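Local coordinates for protein (R)-specific enoyl-CoA hydratase (Aeromonas punctata, PDB 1IQ6) that catalyses the stereospecific hydration of trans-2-enoyl-CoA with acyl chains of four to six carbons to the corresponding (3R)-3-hydroxyacyl-CoA, at residues B[24-29]-B[52-57]; B[59-64]-B[92-97]; B[96-101]-B[110-115]. All coordinates share one frame; numbering follows the deposited sequence.

Contact 1: B[24-29]-B[52-57]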
loop_
_atom_site.group_PDB
_atom_site.type_symbol
_atom_site.label_atom_id
_atom_site.label_comp_id
_atom_site.label_asym_id
_atom_site.label_seq_id
_atom_site.Cartn_x
_atom_site.Cartn_y
_atom_site.Cartn_z
ATOM N N ALA B 24 10.672 2.547 -10.561
ATOM C CA ALA B 24 11.719 3.420 -10.039
ATOM C C ALA B 24 11.108 4.559 -9.222
ATOM O O ALA B 24 11.628 4.923 -8.164
ATOM C CB ALA B 24 12.552 3.985 -11.186
ATOM N N ALA B 25 10.007 5.122 -9.710
ATOM C CA ALA B 25 9.340 6.208 -9.003
ATOM C C ALA B 25 8.794 5.707 -7.666
ATOM O O ALA B 25 8.844 6.416 -6.661
ATOM C CB ALA B 25 8.207 6.775 -9.856
ATOM N N PHE B 26 8.277 4.481 -7.649
ATOM C CA PHE B 26 7.744 3.940 -6.406
ATOM C C PHE B 26 8.875 3.661 -5.426
ATOM O O PHE B 26 8.724 3.866 -4.225
ATOM C CB PHE B 26 6.959 2.647 -6.638
ATOM C CG PHE B 26 6.302 2.125 -5.389
ATOM C CD1 PHE B 26 5.167 2.746 -4.876
ATOM C CD2 PHE B 26 6.846 1.045 -4.696
ATOM C CE1 PHE B 26 4.584 2.299 -3.690
ATOM C CE2 PHE B 26 6.272 0.591 -3.512
ATOM C CZ PHE B 26 5.139 1.221 -3.009
ATOM N N ALA B 27 10.005 3.190 -5.943
ATOM C CA ALA B 27 11.158 2.909 -5.099
ATOM C C ALA B 27 11.580 4.201 -4.395
ATOM O O ALA B 27 11.841 4.204 -3.194
ATOM C CB ALA B 27 12.306 2.366 -5.941
ATOM N N ALA B 28 11.628 5.300 -5.148
ATOM C CA ALA B 28 12.009 6.592 -4.584
ATOM C C ALA B 28 11.032 7.092 -3.513
ATOM O O ALA B 28 11.451 7.632 -2.493
ATOM C CB ALA B 28 12.134 7.627 -5.700
ATOM N N LEU B 29 9.733 6.922 -3.745
ATOM C CA LEU B 29 8.723 7.367 -2.788
ATOM C C LEU B 29 8.689 6.516 -1.523
ATOM O O LEU B 29 8.582 7.040 -0.411
ATOM C CB LEU B 29 7.333 7.340 -3.432
ATOM C CG LEU B 29 7.025 8.370 -4.520
ATOM C CD1 LEU B 29 5.771 7.954 -5.270
ATOM C CD2 LEU B 29 6.847 9.743 -3.883
ATOM N N ILE B 52 10.750 -7.891 -10.344
ATOM C CA ILE B 52 9.316 -7.892 -10.098
ATOM C C ILE B 52 8.849 -6.558 -9.528
ATOM O O ILE B 52 9.622 -5.827 -8.907
ATOM C CB ILE B 52 8.922 -9.033 -9.132
ATOM C CG1 ILE B 52 9.594 -8.837 -7.769
ATOM C CG2 ILE B 52 9.333 -10.373 -9.729
ATOM C CD1 ILE B 52 9.188 -9.876 -6.738
ATOM N N VAL B 53 7.581 -6.240 -9.763
ATOM C CA VAL B 53 6.981 -5.000 -9.277
ATOM C C VAL B 53 6.709 -5.092 -7.771
ATOM O O VAL B 53 6.292 -6.141 -7.286
ATOM C CB VAL B 53 5.641 -4.736 -10.008
ATOM C CG1 VAL B 53 4.981 -3.480 -9.471
ATOM C CG2 VAL B 53 5.886 -4.619 -11.506
ATOM N N HIS B 54 6.948 -4.005 -7.037
ATOM C CA HIS B 54 6.696 -3.993 -5.592
ATOM C C HIS B 54 5.249 -4.376 -5.320
ATOM O O HIS B 54 4.336 -3.823 -5.926
ATOM C CB HIS B 54 6.875 -2.599 -4.996
ATOM C CG HIS B 54 8.244 -2.027 -5.146
ATOM N ND1 HIS B 54 8.765 -1.647 -6.364
ATOM C CD2 HIS B 54 9.170 -1.691 -4.218
ATOM C CE1 HIS B 54 9.952 -1.095 -6.178
ATOM N NE2 HIS B 54 10.220 -1.110 -4.884
ATOM N N GLY B 55 5.041 -5.296 -4.385
ATOM C CA GLY B 55 3.681 -5.685 -4.058
ATOM C C GLY B 55 2.886 -4.481 -3.575
ATOM O O GLY B 55 1.695 -4.352 -3.863
ATOM N N MET B 56 3.537 -3.580 -2.843
ATOM C CA MET B 56 2.832 -2.408 -2.343
ATOM C C MET B 56 2.492 -1.392 -3.440
ATOM O O MET B 56 1.649 -0.515 -3.241
ATOM C CB MET B 56 3.614 -1.754 -1.200
ATOM C CG MET B 56 3.539 -2.535 0.124
ATOM S SD MET B 56 1.856 -2.737 0.817
ATOM C CE MET B 56 1.691 -1.169 1.670
ATOM N N LEU B 57 3.151 -1.498 -4.592
ATOM C CA LEU B 57 2.824 -0.618 -5.710
ATOM C C LEU B 57 1.561 -1.218 -6.347
ATOM O O LEU B 57 0.621 -0.494 -6.679
ATOM C CB LEU B 57 3.976 -0.558 -6.730
ATOM C CG LEU B 57 3.697 0.219 -8.030
ATOM C CD1 LEU B 57 3.129 1.595 -7.721
ATOM C CD2 LEU B 57 4.991 0.339 -8.837
#
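Phe26 presents its ring edge to the face of His54 in a T-shaped stack, with the ring planes at 69° and the centroids 4.9 Å apart. The touching atom is Phe26 CD2, which stands over the imidazole towards its rim, 3.4 Å from His54 CG. What brings the phenyl across is its first torsion, which swings CG away from the backbone N of Phe26 (chi1 -175°) and out of helix 20-30. One phenyl face is taken by Leu57, whose CB sits 3.8 Å from the centroid of the Phe26 ring in a CH-pi contact almost on the ring normal. The two methyls of Leu57 continue along the root of the ring, CD2 lying 3.7 Å from Phe26 CB. At the far end, Phe26 CZ reaches CB of Met56.

His54 is the N-cap residue of helix 55-68, next to Gly55, which by similarity binds the hydroxyacyl-CoA. Its NE2 is hydrogen-bonded to the backbone O of Asp32 and its ring also stacks with His37, both residues of the predicted substrate site. With ND1 buried and lacking any modelled partner, the NE2 bond and the flanking Phe26 and His37 rings probably do much to set the rotation of the imidazole.

Contact 2: B[59-64]-B[92-97]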
loop_
_atom_site.group_PDB
_atom_site.type_symbol
_atom_site.label_atom_id
_atom_site.label_comp_id
_atom_site.label_asym_id
_atom_site.label_seq_id
_atom_site.Cartn_x
_atom_site.Cartn_y
_atom_site.Cartn_z
ATOM N N ALA B 59 -0.691 -2.994 -4.883
ATOM C CA ALA B 59 -1.784 -2.739 -3.950
ATOM C C ALA B 59 -2.292 -1.304 -3.979
ATOM O O ALA B 59 -3.445 -1.043 -3.639
ATOM C CB ALA B 59 -1.356 -3.109 -2.537
ATOM N N SER B 60 -1.436 -0.375 -4.387
ATOM C CA SER B 60 -1.831 1.028 -4.446
ATOM C C SER B 60 -2.948 1.288 -5.458
ATOM O O SER B 60 -3.660 2.288 -5.356
ATOM C CB SER B 60 -0.615 1.901 -4.760
ATOM O OG SER B 60 0.317 1.856 -3.689
ATOM N N LEU B 61 -3.111 0.389 -6.427
ATOM C CA LEU B 61 -4.164 0.552 -7.425
ATOM C C LEU B 61 -5.548 0.495 -6.789
ATOM O O LEU B 61 -6.507 1.040 -7.332
ATOM C CB LEU B 61 -4.052 -0.520 -8.513
ATOM C CG LEU B 61 -2.870 -0.340 -9.472
ATOM C CD1 LEU B 61 -2.848 -1.477 -10.477
ATOM C CD2 LEU B 61 -2.983 1.004 -10.192
ATOM N N PHE B 62 -5.661 -0.170 -5.642
ATOM C CA PHE B 62 -6.958 -0.245 -4.973
ATOM C C PHE B 62 -7.397 1.159 -4.572
ATOM O O PHE B 62 -8.575 1.497 -4.659
ATOM C CB PHE B 62 -6.877 -1.135 -3.729
ATOM C CG PHE B 62 -6.548 -2.582 -4.024
ATOM C CD1 PHE B 62 -5.842 -3.342 -3.096
ATOM C CD2 PHE B 62 -6.941 -3.183 -5.219
ATOM C CE1 PHE B 62 -5.525 -4.679 -3.347
ATOM C CE2 PHE B 62 -6.633 -4.522 -5.486
ATOM C CZ PHE B 62 -5.923 -5.274 -4.551
ATOM N N SER B 63 -6.441 1.979 -4.143
ATOM C CA SER B 63 -6.737 3.346 -3.732
ATOM C C SER B 63 -7.373 4.095 -4.902
ATOM O O SER B 63 -8.322 4.857 -4.722
ATOM C CB SER B 63 -5.456 4.055 -3.277
ATOM O OG SER B 63 -5.753 5.171 -2.453
ATOM N N GLY B 64 -6.851 3.858 -6.103
ATOM C CA GLY B 64 -7.387 4.503 -7.287
ATOM C C GLY B 64 -8.819 4.085 -7.580
ATOM O O GLY B 64 -9.674 4.924 -7.854
ATOM N N ASP B 92 4.819 -5.991 -17.295
ATOM C CA ASP B 92 3.602 -6.751 -17.551
ATOM C C ASP B 92 2.376 -6.005 -17.052
ATOM O O ASP B 92 2.463 -5.178 -16.146
ATOM C CB ASP B 92 3.675 -8.126 -16.882
ATOM C CG ASP B 92 4.627 -9.072 -17.590
ATOM O OD1 ASP B 92 4.864 -10.181 -17.069
ATOM O OD2 ASP B 92 5.134 -8.709 -18.674
ATOM N N GLU B 93 1.235 -6.293 -17.664
ATOM C CA GLU B 93 -0.014 -5.652 -17.275
ATOM C C GLU B 93 -0.691 -6.424 -16.147
ATOM O O GLU B 93 -0.485 -7.626 -15.990
ATOM C CB GLU B 93 -0.951 -5.574 -18.486
ATOM C CG GLU B 93 -2.341 -5.037 -18.190
ATOM C CD GLU B 93 -3.229 -5.017 -19.423
ATOM O OE1 GLU B 93 -3.219 -4.006 -20.157
ATOM O OE2 GLU B 93 -3.928 -6.022 -19.664
ATOM N N VAL B 94 -1.461 -5.705 -15.337
ATOM C CA VAL B 94 -2.230 -6.317 -14.261
ATOM C C VAL B 94 -3.629 -5.724 -14.308
ATOM O O VAL B 94 -3.861 -4.686 -14.933
ATOM C CB VAL B 94 -1.653 -6.024 -12.853
ATOM C CG1 VAL B 94 -0.242 -6.564 -12.751
ATOM C CG2 VAL B 94 -1.705 -4.532 -12.557
ATOM N N THR B 95 -4.563 -6.399 -13.652
ATOM C CA THR B 95 -5.933 -5.921 -13.581
ATOM C C THR B 95 -6.307 -5.863 -12.100
ATOM O O THR B 95 -6.147 -6.849 -11.379
ATOM C CB THR B 95 -6.901 -6.863 -14.328
ATOM O OG1 THR B 95 -6.540 -6.913 -15.717
ATOM C CG2 THR B 95 -8.339 -6.362 -14.207
ATOM N N ALA B 96 -6.756 -4.696 -11.654
ATOM C CA ALA B 96 -7.167 -4.503 -10.267
ATOM C C ALA B 96 -8.688 -4.581 -10.271
ATOM O O ALA B 96 -9.338 -4.002 -11.143
ATOM C CB ALA B 96 -6.700 -3.144 -9.761
ATOM N N GLU B 97 -9.249 -5.302 -9.305
ATOM C CA GLU B 97 -10.700 -5.476 -9.227
ATOM C C GLU B 97 -11.205 -5.311 -7.802
ATOM O O GLU B 97 -10.621 -5.862 -6.868
ATOM C CB GLU B 97 -11.085 -6.879 -9.728
ATOM C CG GLU B 97 -10.653 -7.168 -11.163
ATOM C CD GLU B 97 -10.938 -8.594 -11.620
ATOM O OE1 GLU B 97 -10.496 -8.952 -12.736
ATOM O OE2 GLU B 97 -11.599 -9.358 -10.881
#
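Helix 55-68 is the central helix of the hot-dog fold, and here its 59-64 turn lies against strand 93-97 of the sheet that curls round it. The two axes approach to 8.4 Å and cross at -50°. Leu61 carries most of the packing, with its CA facing that of Ala96. Its CB meets the single methyl of Ala96 (Leu61 CB to Ala96 CB 3.9 Å), while its branch runs on along the strand until Leu61 CD1 touches Val94 CG2, also at 3.9 Å. That valine methyl lies between the backbone N and carbonyl carbon of its own residue, where it can face the leucine.

Phe62 starts off to one side, but its ring end swings back to the strand: CE2 comes obliquely to 4.4 Å from Glu97 O, a looser approach than those of Leu61. The helix is kinked here. Phe62 N bonds to Ala59 O at 3.1 Å, three residues back, and Ser63 N makes a weak bond of the same kind to Ser60 O.

Leu29 of the second subunit packs on Leu61 too, and Asp32 of that subunit, part of the predicted substrate site, accepts a hydrogen bond from Ser63 OG. A curved antiparallel sheet wrapped round one long helix is the hot-dog fold of MaoC-like hydratases; here Leu61, Ala96 and Val94 fill the space between the two.

Contact 3: B[96-101]-B[110-115]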
loop_
_atom_site.group_PDB
_atom_site.type_symbol
_atom_site.label_atom_id
_atom_site.label_comp_id
_atom_site.label_asym_id
_atom_site.label_seq_id
_atom_site.Cartn_x
_atom_site.Cartn_y
_atom_site.Cartn_z
ATOM N N ALA B 96 -6.756 -4.696 -11.654
ATOM C CA ALA B 96 -7.167 -4.503 -10.267
ATOM C C ALA B 96 -8.688 -4.581 -10.271
ATOM O O ALA B 96 -9.338 -4.002 -11.143
ATOM C CB ALA B 96 -6.700 -3.144 -9.761
ATOM N N GLU B 97 -9.249 -5.302 -9.305
ATOM C CA GLU B 97 -10.700 -5.476 -9.227
ATOM C C GLU B 97 -11.205 -5.311 -7.802
ATOM O O GLU B 97 -10.621 -5.862 -6.868
ATOM C CB GLU B 97 -11.085 -6.879 -9.728
ATOM C CG GLU B 97 -10.653 -7.168 -11.163
ATOM C CD GLU B 97 -10.938 -8.594 -11.620
ATOM O OE1 GLU B 97 -10.496 -8.952 -12.736
ATOM O OE2 GLU B 97 -11.599 -9.358 -10.881
ATOM N N VAL B 98 -12.279 -4.541 -7.636
ATOM C CA VAL B 98 -12.889 -4.361 -6.324
ATOM C C VAL B 98 -14.371 -4.684 -6.451
ATOM O O VAL B 98 -14.970 -4.504 -7.514
ATOM C CB VAL B 98 -12.725 -2.913 -5.762
ATOM C CG1 VAL B 98 -11.240 -2.547 -5.688
ATOM C CG2 VAL B 98 -13.511 -1.912 -6.601
ATOM N N GLU B 99 -14.949 -5.194 -5.372
ATOM C CA GLU B 99 -16.364 -5.538 -5.355
ATOM C C GLU B 99 -16.921 -5.316 -3.959
ATOM O O GLU B 99 -16.322 -5.745 -2.973
ATOM C CB GLU B 99 -16.576 -6.999 -5.760
ATOM C CG GLU B 99 -18.015 -7.463 -5.556
ATOM C CD GLU B 99 -18.284 -8.861 -6.081
ATOM O OE1 GLU B 99 -19.417 -9.348 -5.885
ATOM O OE2 GLU B 99 -17.380 -9.472 -6.690
ATOM N N VAL B 100 -18.067 -4.646 -3.878
ATOM C CA VAL B 100 -18.696 -4.397 -2.586
ATOM C C VAL B 100 -19.248 -5.708 -2.035
ATOM O O VAL B 100 -20.023 -6.393 -2.708
ATOM C CB VAL B 100 -19.857 -3.393 -2.707
ATOM C CG1 VAL B 100 -20.495 -3.182 -1.344
ATOM C CG2 VAL B 100 -19.350 -2.074 -3.276
ATOM N N THR B 101 -18.850 -6.059 -0.815
ATOM C CA THR B 101 -19.322 -7.297 -0.200
ATOM C C THR B 101 -20.211 -7.053 1.012
ATOM O O THR B 101 -20.948 -7.943 1.433
ATOM C CB THR B 101 -18.148 -8.199 0.241
ATOM O OG1 THR B 101 -17.341 -7.507 1.202
ATOM C CG2 THR B 101 -17.302 -8.588 -0.961
ATOM N N ALA B 110 -18.305 0.637 4.069
ATOM C CA ALA B 110 -18.425 -0.457 3.123
ATOM C C ALA B 110 -17.186 -1.330 3.163
ATOM O O ALA B 110 -16.086 -0.853 3.447
ATOM C CB ALA B 110 -18.615 0.086 1.706
ATOM N N THR B 111 -17.379 -2.616 2.908
ATOM C CA THR B 111 -16.261 -3.545 2.845
ATOM C C THR B 111 -16.230 -4.044 1.407
ATOM O O THR B 111 -17.273 -4.321 0.813
ATOM C CB THR B 111 -16.442 -4.736 3.804
ATOM O OG1 THR B 111 -16.477 -4.254 5.151
ATOM C CG2 THR B 111 -15.285 -5.723 3.657
ATOM N N LEU B 112 -15.031 -4.129 0.839
ATOM C CA LEU B 112 -14.879 -4.589 -0.534
ATOM C C LEU B 112 -13.739 -5.581 -0.673
ATOM O O LEU B 112 -12.716 -5.455 -0.004
ATOM C CB LEU B 112 -14.597 -3.407 -1.474
ATOM C CG LEU B 112 -15.574 -2.226 -1.503
ATOM C CD1 LEU B 112 -15.144 -1.194 -0.466
ATOM C CD2 LEU B 112 -15.603 -1.602 -2.899
ATOM N N THR B 113 -13.923 -6.579 -1.529
ATOM C CA THR B 113 -12.857 -7.534 -1.788
ATOM C C THR B 113 -12.001 -6.845 -2.851
ATOM O O THR B 113 -12.522 -6.289 -3.819
ATOM C CB THR B 113 -13.417 -8.878 -2.290
ATOM O OG1 THR B 113 -13.976 -9.590 -1.177
ATOM C CG2 THR B 113 -12.328 -9.727 -2.932
ATOM N N THR B 114 -10.690 -6.867 -2.644
ATOM C CA THR B 114 -9.735 -6.211 -3.533
ATOM C C THR B 114 -8.730 -7.222 -4.070
ATOM O O THR B 114 -8.007 -7.852 -3.299
ATOM C CB THR B 114 -9.001 -5.106 -2.762
ATOM O OG1 THR B 114 -8.346 -5.678 -1.623
ATOM C CG2 THR B 114 -9.996 -4.059 -2.272
ATOM N N ARG B 115 -8.681 -7.363 -5.391
ATOM C CA ARG B 115 -7.787 -8.324 -6.024
ATOM C C ARG B 115 -6.989 -7.775 -7.193
ATOM O O ARG B 115 -7.456 -6.907 -7.923
ATOM C CB ARG B 115 -8.600 -9.528 -6.512
ATOM C CG ARG B 115 -9.295 -10.241 -5.376
ATOM C CD ARG B 115 -10.139 -11.420 -5.804
ATOM N NE ARG B 115 -10.589 -12.119 -4.604
ATOM C CZ ARG B 115 -11.558 -13.026 -4.564
ATOM N NH1 ARG B 115 -11.875 -13.595 -3.407
ATOM N NH2 ARG B 115 -12.215 -13.358 -5.663
HETATM O O HOH W 1 -14.870 -8.339 1.335
#
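The flat peptide groups of Glu99 and Thr113 pair through two hydrogen bonds, Thr113 N to Glu99 O at 2.9 Å and Glu99 N to Thr113 O at 3.1 Å, each donor lying in the carbonyl plane of its acceptor. On one face of the ribbon stand Val98, Val100, Leu112 and Thr114; on the other, Glu97, Glu99, Thr113 and Arg115. Two straighter bonds join Glu97 and Arg115, the Arg115 N to Glu97 O bond opening to 170° at the hydrogen. Between these hydrogen-bonded pairs, Val98 CA leans on Thr113 O at 3.2 Å, a CA-H...O contact.

On the face of Val98, Val100, Leu112 and Thr114, methyls meet: Val100 CG2 lies 3.8 Å from Leu112 CD2, and Val98 CG1 3.9 Å from Thr114 CG2. On the polar side, Thr101 turns its OG1 between its own backbone N and carbonyl carbon (chi1 60°), where one water links it, at 2.6 Å from Thr101 OG1, to Thr113 OG1. The main-chain N of Thr101 meanwhile bonds to Thr111 O at 2.9 Å, close to the turn of the hairpin.

Strand 11-17 flanks this hairpin beyond 93-103, and strand 123-132 beyond 109-117. Leu66 and Phe62 of helix 55-68 pack on Leu112 and Thr114, whose OG1 is hydrogen-bonded to Gln80 of strand 76-84.

Following the chain from the N terminus, contact 1 comes first: it closes the loop between helix 20-30 and the start of helix 55-68, bringing His37 and Asp32, of the predicted substrate site, up to His54, next to Gly55. The same helix then carries contact 2, which spans strand 76-84 and lays 59-64 on strand 93-103. Contact 3 begins where contact 2 ends, sharing Ala96 and Glu97, and closes the short hairpin to strand 109-117. Contact 1 closes before the other two open, and none nests inside another. Contacts 1 and 2 touch where Phe26 nears Ser60, and the Phe62 ring joins contact 2 to Thr114 and Arg115 of contact 3. Contacts 1 and 3 lie on opposite sides of the chain's centre, and contacts 1 and 2 meet the second subunit.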